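Local structure of alpha-amylase inhibitor 0.19 (Triticum aestivum, 1HSS) at residues R21-L26 / E35-D40; Q43-I48 / S94-C99; S59-M64 / K116-Y121; S63-H68 / V87-A92. The protein inhibits alpha-amylase and is a disulfide-rich, mainly helical homodimer of the cereal trypsin/alpha-amylase inhibitor family and a wheat allergen that binds IgE. All coordinates share one frame; numbering follows the deposited sequence.

Interaction 1 (R21-L26 / E35-D40)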
loop_
_atom_site.group_PDB
_atom_site.type_symbol
_atom_site.label_atom_id
_atom_site.label_comp_id
_atom_site.label_asym_id
_atom_site.label_seq_id
_atom_site.Cartn_x
_atom_site.Cartn_y
_atom_site.Cartn_z
ATOM N N ARG A 21 4.010 14.718 1.251
ATOM C CA ARG A 21 2.753 15.212 1.763
ATOM C C ARG A 21 1.785 15.522 0.620
ATOM O O ARG A 21 0.619 15.122 0.647
ATOM C CB ARG A 21 3.013 16.431 2.664
ATOM C CG ARG A 21 3.540 15.993 4.023
ATOM C CD ARG A 21 4.718 16.755 4.592
ATOM N NE ARG A 21 4.314 17.525 5.763
ATOM C CZ ARG A 21 4.676 17.299 7.027
ATOM N NH1 ARG A 21 5.768 16.623 7.333
ATOM N NH2 ARG A 21 4.040 17.949 7.985
ATOM N N PRO A 22 2.287 16.129 -0.462
ATOM C CA PRO A 22 1.422 16.316 -1.624
ATOM C C PRO A 22 1.062 15.012 -2.341
ATOM O O PRO A 22 -0.017 14.881 -2.885
ATOM C CB PRO A 22 2.234 17.260 -2.514
ATOM C CG PRO A 22 3.631 17.154 -2.015
ATOM C CD PRO A 22 3.473 16.994 -0.549
ATOM N N LEU A 23 1.971 14.049 -2.345
ATOM C CA LEU A 23 1.689 12.732 -2.882
ATOM C C LEU A 23 0.511 12.082 -2.161
ATOM O O LEU A 23 -0.414 11.608 -2.801
ATOM C CB LEU A 23 2.913 11.846 -2.731
ATOM C CG LEU A 23 2.654 10.404 -3.160
ATOM C CD1 LEU A 23 2.379 10.389 -4.646
ATOM C CD2 LEU A 23 3.850 9.516 -2.841
ATOM N N LEU A 24 0.571 12.039 -0.830
ATOM C CA LEU A 24 -0.478 11.447 0.003
ATOM C C LEU A 24 -1.864 12.100 -0.187
ATOM O O LEU A 24 -2.880 11.414 -0.235
ATOM C CB LEU A 24 -0.050 11.502 1.479
ATOM C CG LEU A 24 -1.077 11.035 2.518
ATOM C CD1 LEU A 24 -1.587 9.616 2.197
ATOM C CD2 LEU A 24 -0.463 11.088 3.890
ATOM N N ARG A 25 -1.896 13.415 -0.370
ATOM C CA ARG A 25 -3.142 14.137 -0.630
ATOM C C ARG A 25 -3.778 13.869 -1.985
ATOM O O ARG A 25 -5.002 13.891 -2.096
ATOM C CB ARG A 25 -2.929 15.632 -0.459
ATOM C CG ARG A 25 -2.901 16.044 0.986
ATOM C CD ARG A 25 -3.324 17.471 1.111
ATOM N NE ARG A 25 -2.163 18.315 1.304
ATOM C CZ ARG A 25 -1.769 18.762 2.494
ATOM N NH1 ARG A 25 -2.584 18.658 3.558
ATOM N NH2 ARG A 25 -0.585 19.367 2.608
ATOM N N LEU A 26 -2.951 13.630 -3.007
ATOM C CA LEU A 26 -3.417 13.168 -4.321
ATOM C C LEU A 26 -3.876 11.703 -4.309
ATOM O O LEU A 26 -4.962 11.354 -4.781
ATOM C CB LEU A 26 -2.310 13.329 -5.368
ATOM C CG LEU A 26 -1.901 14.743 -5.794
ATOM C CD1 LEU A 26 -0.553 14.708 -6.523
ATOM C CD2 LEU A 26 -2.989 15.328 -6.677
ATOM N N GLU A 35 4.581 12.347 -12.339
ATOM C CA GLU A 35 5.818 11.619 -12.082
ATOM C C GLU A 35 6.834 12.384 -11.234
ATOM O O GLU A 35 7.477 11.804 -10.355
ATOM C CB GLU A 35 6.451 11.178 -13.399
ATOM C CG GLU A 35 5.691 10.038 -14.088
ATOM C CD GLU A 35 5.214 8.941 -13.115
ATOM O OE1 GLU A 35 6.065 8.217 -12.524
ATOM O OE2 GLU A 35 3.976 8.798 -12.956
ATOM N N ALA A 36 6.846 13.703 -11.386
ATOM C CA ALA A 36 7.717 14.565 -10.592
ATOM C C ALA A 36 7.414 14.525 -9.091
ATOM O O ALA A 36 8.336 14.512 -8.280
ATOM C CB ALA A 36 7.646 15.997 -11.098
ATOM N N VAL A 37 6.142 14.481 -8.700
ATOM C CA VAL A 37 5.874 14.474 -7.272
ATOM C C VAL A 37 6.050 13.098 -6.650
ATOM O O VAL A 37 6.546 12.993 -5.530
ATOM C CB VAL A 37 4.499 15.093 -6.900
ATOM C CG1 VAL A 37 3.921 15.816 -8.073
ATOM C CG2 VAL A 37 3.556 14.055 -6.343
ATOM N N LEU A 38 5.799 12.041 -7.422
ATOM C CA LEU A 38 6.198 10.693 -7.004
ATOM C C LEU A 38 7.726 10.616 -6.798
ATOM O O LEU A 38 8.224 10.298 -5.713
ATOM C CB LEU A 38 5.773 9.656 -8.046
ATOM C CG LEU A 38 6.049 8.178 -7.728
ATOM C CD1 LEU A 38 5.723 7.835 -6.296
ATOM C CD2 LEU A 38 5.194 7.335 -8.628
ATOM N N ARG A 39 8.461 11.049 -7.812
ATOM C CA ARG A 39 9.923 10.984 -7.813
ATOM C C ARG A 39 10.566 11.667 -6.595
ATOM O O ARG A 39 11.469 11.128 -5.949
ATOM C CB ARG A 39 10.438 11.615 -9.107
ATOM C CG ARG A 39 11.949 11.593 -9.283
ATOM C CD ARG A 39 12.542 13.007 -9.249
ATOM N NE ARG A 39 12.269 13.748 -10.471
ATOM C CZ ARG A 39 11.876 15.016 -10.514
ATOM N NH1 ARG A 39 11.827 15.738 -9.417
ATOM N NH2 ARG A 39 11.598 15.586 -11.676
ATOM N N ASP A 40 10.054 12.844 -6.264
ATOM C CA ASP A 40 10.626 13.645 -5.198
ATOM C C ASP A 40 10.301 13.079 -3.826
ATOM O O ASP A 40 11.158 13.083 -2.937
ATOM C CB ASP A 40 10.131 15.083 -5.287
ATOM C CG ASP A 40 10.812 15.869 -6.396
ATOM O OD1 ASP A 40 11.869 15.443 -6.894
ATOM O OD2 ASP A 40 10.303 16.937 -6.751
#

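Interaction 2 (Q43-I48 / S94-C99)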
loop_
_atom_site.group_PDB
_atom_site.type_symbol
_atom_site.label_atom_id
_atom_site.label_comp_id
_atom_site.label_asym_id
_atom_site.label_seq_id
_atom_site.Cartn_x
_atom_site.Cartn_y
_atom_site.Cartn_z
ATOM N N GLN A 43 12.597 9.860 -3.578
ATOM C CA GLN A 43 13.945 10.381 -3.365
ATOM C C GLN A 43 14.233 10.699 -1.901
ATOM O O GLN A 43 15.270 10.313 -1.360
ATOM C CB GLN A 43 14.124 11.634 -4.212
ATOM C CG GLN A 43 15.226 12.582 -3.765
ATOM C CD GLN A 43 16.588 12.222 -4.320
ATOM O OE1 GLN A 43 16.811 11.108 -4.801
ATOM N NE2 GLN A 43 17.539 13.137 -4.174
ATOM N N GLN A 44 13.312 11.418 -1.269
ATOM C CA GLN A 44 13.350 11.667 0.171
ATOM C C GLN A 44 13.264 10.404 1.047
ATOM O O GLN A 44 14.019 10.274 2.008
ATOM C CB GLN A 44 12.232 12.638 0.556
ATOM C CG GLN A 44 12.677 14.091 0.632
ATOM C CD GLN A 44 11.525 15.095 0.752
ATOM O OE1 GLN A 44 10.413 14.769 1.187
ATOM N NE2 GLN A 44 11.795 16.328 0.358
ATOM N N LEU A 45 12.370 9.468 0.715
ATOM C CA LEU A 45 12.318 8.177 1.409
ATOM C C LEU A 45 13.601 7.359 1.246
ATOM O O LEU A 45 14.104 6.801 2.219
ATOM C CB LEU A 45 11.127 7.340 0.941
ATOM C CG LEU A 45 9.823 7.500 1.733
ATOM C CD1 LEU A 45 8.700 6.771 1.037
ATOM C CD2 LEU A 45 9.996 7.000 3.168
ATOM N N ALA A 46 14.177 7.378 0.041
ATOM C CA ALA A 46 15.377 6.602 -0.280
ATOM C C ALA A 46 16.563 6.941 0.626
ATOM O O ALA A 46 17.355 6.067 0.982
ATOM C CB ALA A 46 15.762 6.818 -1.740
ATOM N N HIS A 47 16.642 8.191 1.063
ATOM C CA HIS A 47 17.744 8.633 1.915
ATOM C C HIS A 47 17.636 8.209 3.372
ATOM O O HIS A 47 18.613 8.244 4.107
ATOM C CB HIS A 47 17.880 10.146 1.857
ATOM C CG HIS A 47 18.121 10.668 0.479
ATOM N ND1 HIS A 47 18.052 12.011 0.167
ATOM C CD2 HIS A 47 18.381 10.022 -0.683
ATOM C CE1 HIS A 47 18.270 12.171 -1.127
ATOM N NE2 HIS A 47 18.474 10.978 -1.665
ATOM N N ILE A 48 16.432 7.891 3.808
ATOM C CA ILE A 48 16.226 7.407 5.157
ATOM C C ILE A 48 16.484 5.909 5.165
ATOM O O ILE A 48 16.278 5.243 4.147
ATOM C CB ILE A 48 14.777 7.729 5.627
ATOM C CG1 ILE A 48 14.588 9.255 5.603
ATOM C CG2 ILE A 48 14.511 7.155 7.025
ATOM C CD1 ILE A 48 13.156 9.719 5.639
ATOM N N SER A 94 1.708 2.576 2.682
ATOM C CA SER A 94 2.223 1.841 1.525
ATOM C C SER A 94 2.926 2.735 0.503
ATOM O O SER A 94 3.272 2.290 -0.593
ATOM C CB SER A 94 1.074 1.098 0.853
ATOM O OG SER A 94 0.046 2.011 0.530
ATOM N N ILE A 95 3.256 3.955 0.910
ATOM C CA ILE A 95 3.986 4.898 0.038
ATOM C C ILE A 95 5.393 4.381 -0.294
ATOM O O ILE A 95 5.870 4.453 -1.426
ATOM C CB ILE A 95 4.091 6.292 0.700
ATOM C CG1 ILE A 95 2.726 6.984 0.663
ATOM C CG2 ILE A 95 5.160 7.133 0.001
ATOM C CD1 ILE A 95 2.721 8.356 1.320
ATOM N N THR A 96 5.895 3.622 0.661
ATOM C CA THR A 96 7.177 2.937 0.630
ATOM C C THR A 96 7.138 1.702 -0.355
ATOM O O THR A 96 8.003 1.558 -1.243
ATOM C CB THR A 96 7.502 2.615 2.148
ATOM O OG1 THR A 96 8.905 2.603 2.379
ATOM C CG2 THR A 96 6.853 1.371 2.613
ATOM N N ALA A 97 5.979 1.051 -0.430
ATOM C CA ALA A 97 5.726 0.059 -1.475
ATOM C C ALA A 97 5.617 0.670 -2.889
ATOM O O ALA A 97 6.181 0.141 -3.849
ATOM C CB ALA A 97 4.456 -0.730 -1.148
ATOM N N VAL A 98 4.893 1.778 -3.037
ATOM C CA VAL A 98 4.798 2.374 -4.357
ATOM C C VAL A 98 6.147 2.913 -4.834
ATOM O O VAL A 98 6.492 2.749 -6.001
ATOM C CB VAL A 98 3.678 3.453 -4.450
ATOM C CG1 VAL A 98 2.552 3.126 -3.463
ATOM C CG2 VAL A 98 4.234 4.844 -4.253
ATOM N N CYS A 99 6.995 3.304 -3.885
ATOM C CA CYS A 99 8.392 3.652 -4.173
ATOM C C CYS A 99 9.337 2.441 -4.346
ATOM O O CYS A 99 10.498 2.614 -4.720
ATOM C CB CYS A 99 8.976 4.565 -3.077
ATOM S SG CYS A 99 8.343 6.275 -2.954
#

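Interaction 3 (S59-M64 / K116-Y121)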
loop_
_atom_site.group_PDB
_atom_site.type_symbol
_atom_site.label_atom_id
_atom_site.label_comp_id
_atom_site.label_asym_id
_atom_site.label_seq_id
_atom_site.Cartn_x
_atom_site.Cartn_y
_atom_site.Cartn_z
ATOM N N SER A 59 5.658 10.074 11.492
ATOM C CA SER A 59 5.907 11.471 11.844
ATOM C C SER A 59 5.216 12.431 10.888
ATOM O O SER A 59 4.633 13.421 11.314
ATOM C CB SER A 59 7.422 11.748 11.845
ATOM O OG SER A 59 7.729 13.116 12.053
ATOM N N MET A 60 5.351 12.180 9.588
ATOM C CA MET A 60 4.677 12.981 8.555
ATOM C C MET A 60 3.147 13.015 8.709
ATOM O O MET A 60 2.557 14.088 8.745
ATOM C CB MET A 60 5.028 12.443 7.167
ATOM C CG MET A 60 4.397 13.216 6.014
ATOM S SD MET A 60 4.318 12.282 4.470
ATOM C CE MET A 60 3.121 11.163 4.881
ATOM N N LEU A 61 2.528 11.833 8.816
ATOM C CA LEU A 61 1.082 11.674 8.978
ATOM C C LEU A 61 0.569 12.346 10.244
ATOM O O LEU A 61 -0.495 12.951 10.240
ATOM C CB LEU A 61 0.733 10.190 9.029
ATOM C CG LEU A 61 -0.756 9.907 9.131
ATOM C CD1 LEU A 61 -1.432 10.476 7.899
ATOM C CD2 LEU A 61 -0.987 8.418 9.262
ATOM N N ASP A 62 1.286 12.140 11.341
ATOM C CA ASP A 62 0.970 12.767 12.609
ATOM C C ASP A 62 1.010 14.307 12.513
ATOM O O ASP A 62 0.049 14.983 12.861
ATOM C CB ASP A 62 1.945 12.247 13.679
ATOM C CG ASP A 62 1.605 12.739 15.083
ATOM O OD1 ASP A 62 0.631 12.232 15.689
ATOM O OD2 ASP A 62 2.321 13.633 15.584
ATOM N N SER A 63 2.074 14.852 11.933
ATOM C CA SER A 63 2.137 16.292 11.661
ATOM C C SER A 63 0.972 16.815 10.813
ATOM O O SER A 63 0.446 17.891 11.075
ATOM C CB SER A 63 3.446 16.658 10.960
ATOM O OG SER A 63 4.551 16.135 11.662
ATOM N N MET A 64 0.624 16.100 9.748
ATOM C CA MET A 64 -0.477 16.508 8.891
ATOM C C MET A 64 -1.804 16.575 9.632
ATOM O O MET A 64 -2.544 17.543 9.508
ATOM C CB MET A 64 -0.568 15.565 7.693
ATOM C CG MET A 64 0.638 15.719 6.807
ATOM S SD MET A 64 0.617 14.790 5.291
ATOM C CE MET A 64 -0.494 15.718 4.343
ATOM N N LYS A 116 3.086 -1.240 8.957
ATOM C CA LYS A 116 1.899 -1.583 9.759
ATOM C C LYS A 116 1.617 -0.642 10.934
ATOM O O LYS A 116 0.460 -0.416 11.299
ATOM C CB LYS A 116 1.973 -3.028 10.262
ATOM C CG LYS A 116 3.048 -3.290 11.288
ATOM C CD LYS A 116 3.073 -4.764 11.654
ATOM C CE LYS A 116 4.277 -5.110 12.520
ATOM N NZ LYS A 116 4.081 -4.729 13.942
ATOM N N ASP A 117 2.670 -0.033 11.470
ATOM C CA ASP A 117 2.532 0.971 12.526
ATOM C C ASP A 117 1.798 2.235 12.047
ATOM O O ASP A 117 0.879 2.708 12.709
ATOM C CB ASP A 117 3.916 1.318 13.113
ATOM C CG ASP A 117 4.961 1.729 12.034
ATOM O OD1 ASP A 117 5.095 1.046 10.987
ATOM O OD2 ASP A 117 5.724 2.691 12.293
ATOM N N VAL A 118 2.072 2.636 10.807
ATOM C CA VAL A 118 1.394 3.765 10.174
ATOM C C VAL A 118 -0.060 3.441 9.796
ATOM O O VAL A 118 -0.927 4.305 9.868
ATOM C CB VAL A 118 2.173 4.220 8.911
ATOM C CG1 VAL A 118 1.443 5.365 8.204
ATOM C CG2 VAL A 118 3.576 4.638 9.289
ATOM N N ALA A 119 -0.321 2.204 9.369
ATOM C CA ALA A 119 -1.686 1.756 9.070
ATOM C C ALA A 119 -2.600 1.715 10.313
ATOM O O ALA A 119 -3.824 1.793 10.216
ATOM C CB ALA A 119 -1.648 0.389 8.402
ATOM N N ALA A 120 -1.989 1.627 11.483
ATOM C CA ALA A 120 -2.724 1.573 12.731
ATOM C C ALA A 120 -2.757 2.891 13.510
ATOM O O ALA A 120 -3.193 2.934 14.646
ATOM C CB ALA A 120 -2.146 0.484 13.592
ATOM N N TYR A 121 -2.238 3.953 12.917
ATOM C CA TYR A 121 -2.296 5.297 13.499
ATOM C C TYR A 121 -3.707 5.650 14.045
ATOM O O TYR A 121 -4.717 5.286 13.440
ATOM C CB TYR A 121 -1.835 6.300 12.422
ATOM C CG TYR A 121 -1.770 7.744 12.853
ATOM C CD1 TYR A 121 -2.896 8.553 12.776
ATOM C CD2 TYR A 121 -0.605 8.283 13.375
ATOM C CE1 TYR A 121 -2.873 9.836 13.213
ATOM C CE2 TYR A 121 -0.567 9.570 13.822
ATOM C CZ TYR A 121 -1.711 10.345 13.743
ATOM O OH TYR A 121 -1.727 11.639 14.213
#

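Interaction 4 (S63-H68 / V87-A92)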
loop_
_atom_site.group_PDB
_atom_site.type_symbol
_atom_site.label_atom_id
_atom_site.label_comp_id
_atom_site.label_asym_id
_atom_site.label_seq_id
_atom_site.Cartn_x
_atom_site.Cartn_y
_atom_site.Cartn_z
ATOM N N SER A 63 2.074 14.852 11.933
ATOM C CA SER A 63 2.137 16.292 11.661
ATOM C C SER A 63 0.972 16.815 10.813
ATOM O O SER A 63 0.446 17.891 11.075
ATOM C CB SER A 63 3.446 16.658 10.960
ATOM O OG SER A 63 4.551 16.135 11.662
ATOM N N MET A 64 0.624 16.100 9.748
ATOM C CA MET A 64 -0.477 16.508 8.891
ATOM C C MET A 64 -1.804 16.575 9.632
ATOM O O MET A 64 -2.544 17.543 9.508
ATOM C CB MET A 64 -0.568 15.565 7.693
ATOM C CG MET A 64 0.638 15.719 6.807
ATOM S SD MET A 64 0.617 14.790 5.291
ATOM C CE MET A 64 -0.494 15.718 4.343
ATOM N N TYR A 65 -2.044 15.596 10.492
ATOM C CA TYR A 65 -3.254 15.561 11.301
ATOM C C TYR A 65 -3.265 16.561 12.433
ATOM O O TYR A 65 -4.320 17.060 12.814
ATOM C CB TYR A 65 -3.449 14.172 11.869
ATOM C CG TYR A 65 -4.265 13.323 10.964
ATOM C CD1 TYR A 65 -5.467 13.791 10.465
ATOM C CD2 TYR A 65 -3.849 12.055 10.607
ATOM C CE1 TYR A 65 -6.250 13.009 9.642
ATOM C CE2 TYR A 65 -4.618 11.266 9.774
ATOM C CZ TYR A 65 -5.826 11.745 9.306
ATOM O OH TYR A 65 -6.662 10.930 8.585
ATOM N N LYS A 66 -2.089 16.823 12.988
ATOM C CA LYS A 66 -1.944 17.728 14.122
ATOM C C LYS A 66 -1.884 19.197 13.726
ATOM O O LYS A 66 -2.077 20.077 14.563
ATOM C CB LYS A 66 -0.700 17.364 14.927
ATOM C CG LYS A 66 -1.008 16.774 16.291
ATOM C CD LYS A 66 -0.719 15.281 16.352
ATOM C CE LYS A 66 -1.907 14.497 16.907
ATOM N NZ LYS A 66 -3.082 14.513 15.980
ATOM N N GLU A 67 -1.589 19.461 12.457
ATOM C CA GLU A 67 -1.768 20.795 11.900
ATOM C C GLU A 67 -3.198 20.987 11.363
ATOM O O GLU A 67 -3.874 21.966 11.711
ATOM C CB GLU A 67 -0.736 21.056 10.795
ATOM C CG GLU A 67 -0.853 22.430 10.112
ATOM C CD GLU A 67 -1.101 23.592 11.090
ATOM O OE1 GLU A 67 -0.240 23.833 11.971
ATOM O OE2 GLU A 67 -2.148 24.280 10.958
ATOM N N HIS A 68 -3.691 19.991 10.623
ATOM C CA HIS A 68 -5.029 20.006 10.005
ATOM C C HIS A 68 -5.582 21.379 9.592
ATOM O O HIS A 68 -6.688 21.478 9.044
ATOM C CB HIS A 68 -6.058 19.263 10.891
ATOM C CG HIS A 68 -6.234 19.845 12.266
ATOM N ND1 HIS A 68 -5.977 19.129 13.416
ATOM C CD2 HIS A 68 -6.647 21.072 12.676
ATOM C CE1 HIS A 68 -6.209 19.889 14.472
ATOM N NE2 HIS A 68 -6.614 21.075 14.050
ATOM N N VAL A 87 -8.651 5.219 4.409
ATOM C CA VAL A 87 -7.833 5.126 3.205
ATOM C C VAL A 87 -6.600 6.020 3.307
ATOM O O VAL A 87 -5.527 5.630 2.864
ATOM C CB VAL A 87 -8.634 5.445 1.898
ATOM C CG1 VAL A 87 -10.057 4.913 1.986
ATOM C CG2 VAL A 87 -8.643 6.908 1.637
ATOM N N VAL A 88 -6.717 7.127 4.038
ATOM C CA VAL A 88 -5.568 7.986 4.309
ATOM C C VAL A 88 -4.432 7.225 5.001
ATOM O O VAL A 88 -3.307 7.223 4.515
ATOM C CB VAL A 88 -5.959 9.249 5.162
ATOM C CG1 VAL A 88 -4.717 9.935 5.732
ATOM C CG2 VAL A 88 -6.712 10.239 4.308
ATOM N N LYS A 89 -4.719 6.505 6.077
ATOM C CA LYS A 89 -3.626 5.866 6.807
ATOM C C LYS A 89 -3.177 4.583 6.139
ATOM O O LYS A 89 -2.007 4.235 6.221
ATOM C CB LYS A 89 -3.974 5.623 8.283
ATOM C CG LYS A 89 -5.155 4.727 8.492
ATOM C CD LYS A 89 -5.434 4.521 9.972
ATOM C CE LYS A 89 -6.383 5.581 10.503
ATOM N NZ LYS A 89 -5.905 6.959 10.146
ATOM N N LEU A 90 -4.062 3.978 5.350
ATOM C CA LEU A 90 -3.697 2.868 4.482
ATOM C C LEU A 90 -2.793 3.315 3.344
ATOM O O LEU A 90 -1.888 2.587 2.953
ATOM C CB LEU A 90 -4.943 2.239 3.904
ATOM C CG LEU A 90 -5.053 0.729 4.042
ATOM C CD1 LEU A 90 -4.892 0.319 5.499
ATOM C CD2 LEU A 90 -6.412 0.297 3.515
ATOM N N THR A 91 -3.050 4.494 2.791
ATOM C CA THR A 91 -2.214 5.067 1.715
ATOM C C THR A 91 -0.807 5.482 2.213
ATOM O O THR A 91 0.224 5.048 1.687
ATOM C CB THR A 91 -2.922 6.301 1.070
ATOM O OG1 THR A 91 -4.218 5.913 0.612
ATOM C CG2 THR A 91 -2.126 6.866 -0.094
ATOM N N ALA A 92 -0.776 6.164 3.347
ATOM C CA ALA A 92 0.483 6.514 3.964
ATOM C C ALA A 92 1.348 5.266 4.291
ATOM O O ALA A 92 2.555 5.259 4.039
ATOM C CB ALA A 92 0.215 7.355 5.221
#

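Interaction 1 (R21-L26 / E35-D40)
V37 pushes one methyl between L23 and L26, two residues of helix 20-27, and so joins the first two helices of the disulfide-linked helical fold of cereal inhibitors. The segment axes approach to 9.2 Å and their directions are 126° apart, neither parallel nor fully antiparallel, and the segments touch through a few methyls. CG2 of V37 does most of the touching: it sits 4.1 Å from the backbone CA of L23 and 4.2 Å from L23 CD1. In L23, CG lies anti to the backbone N (chi1 175°), and the second methyl, CD2, turns to L38, with CD1 of that leucine 4.3 Å away. All these contacts are van der Waals ones. Beyond the segments, L24 packs on M60 and F80, and L26 rests on S31 and P34 of the loop that leads to helix 35-46. The second subunit comes close as well: its R100 forms a salt bridge with E35 and packs on L38. L26 completes the grip on V37. Its CG lies anti to the carbonyl carbon (chi1 -69°), which carries the isobutyl group along the flank of the helix toward V37, and the two side chains approach at a slant, L26 CD1 stopping 4.2 Å from V37 CG2.

Interaction 2 (Q43-I48 / S94-C99)
L45 lays its CD1 methyl over I95, T96 and C99, so that one methyl joins helix 35-46 to the short helix 95-98 within the disulfide-rich helical fold of this inhibitor family. The tightest meeting is with I95, whose CG2 is 3.7 Å from L45 CD1; the two side chains cross at about a right angle. CG2 is the branch of I95 set anti to the backbone N, and CG1 runs off beside that nitrogen. T96 offers its backbone rather than its side chain, its CA lying 4.1 Å from L45 CD1. On C99 the methyl meets sulfur, with SG at 4.0 Å from CD1. That sulfur is bonded to C42, one turn before L45 on the same helix, so a covalent link and an apolar contact close the same seam. L101 and R53 also touch L45, while L57 packs on both I95 and T96. Across the short helix, A97 and V98 meet V98 and A97 of the second subunit, placing the contact just behind the dimer interface. C99 is itself held by its backbone, the N of C99 bonding to I95 O at 2.9 Å.

Interaction 3 (S59-M64 / K116-Y121)
Y121 reaches from the C-terminal helical turn to helix 53-67 and fastens the tail to this long helix of the disulfide-linked helical fold of cereal trypsin/alpha-amylase inhibitors, held both by its ring and by its hydroxyl. The polar contact is a single hydrogen bond: Y121 OH donates to D62 OD1 at 2.8 Å. The carboxylate oxygen lies at the ring edge, near the ring plane, and is met on its anti side, with the donor 34° out of the carboxylate plane. Ring and carboxylate planes stand 66° apart. The hydroxyl also comes within 3.3 Å of D62 CA, and the ring atom CE2 is 3.7 Å from D62 CB, so the phenol end presses along the residue it binds. The apolar contacts centre on L61. Its CD2 methyl stands over a face of the Y121 ring in a CH-pi contact, 4.2 Å from the centroid, leaning toward the CB end of the ring so that CG is the nearest ring atom. With CG of Y121 anti to its backbone N (chi1 -177°), the ring is carried out past this methyl toward D62. CD2 of L61 also meets V118 CG1 at 4.0 Å. Within helix 53-67, S59 O accepts both S63 N and S63 OG, which arrive from opposite faces of its plane. Around the contact, Y58 meets Y121 edge-to-face, L57 packs on V118, and helix 85-92 closes in with V88 on L61 and A92 on V118; on the outer side of helix 116-119, A119 touches L90 of the second subunit.

Interaction 4 (S63-H68 / V87-A92)
Y65, near the end of helix 53-67, reaches across to V88 of helix 85-92, a contact made by the far end of the tyrosine side chain in the disulfide-linked, mainly helical fold of the cereal inhibitors. The nearest CA pair, those of Y65 and V88, are 10.6 Å apart, and the aromatic side chain bridges most of that span. From CB, which points toward helix 85-92, the chain leads into a ring that takes F80 in an edge-to-face pairing. Farther along, CZ comes to 4.2 Å from V88 CG1. At the tip, OH rests on the valine, 3.6 Å from CG1 and 3.9 Å from CB. The side chains come from opposite directions, V88 extending CG1 anti to its backbone N (chi1 165°) to meet the phenol end. The same OH has K89 NZ as a neighbour at 4.3 Å, too far for a hydrogen bond; the ammonium bonds weakly to R85 O instead. Both helices carry local side-chain bonds. H68, the last residue before the unmodelled residues 69-77, turns back so that ND1 donates to Y65 O at 2.7 Å, tying the end of the helix to the residue that makes the contact. In the other helix, V87 O receives both T91 N and T91 OG1, the hydroxyl 44° out of the carbonyl plane.

Overall arrangement
The four contacts form two neighbouring groups. Interactions 1 and 2 share helix 35-46, with centres about 11 Å apart, and are stitched together where L23 CD2 meets I95 CG2 at 3.9 Å and L38 packs on V98. Interactions 3 and 4 share helix 53-67; their centres are only about 6 Å apart, and Y121 CE1 touches Y65 CD2 at 3.6 Å. R21 links the groups, its CG lying 3.4 Å from M64 SD, while L24 of helix 20-27 reaches T91 of helix 85-92. Interactions 2 and 3 do not touch, their nearest atoms being about 5 Å apart. All four have residues touching the second subunit, consistent with a small helical core close to the dimer interface.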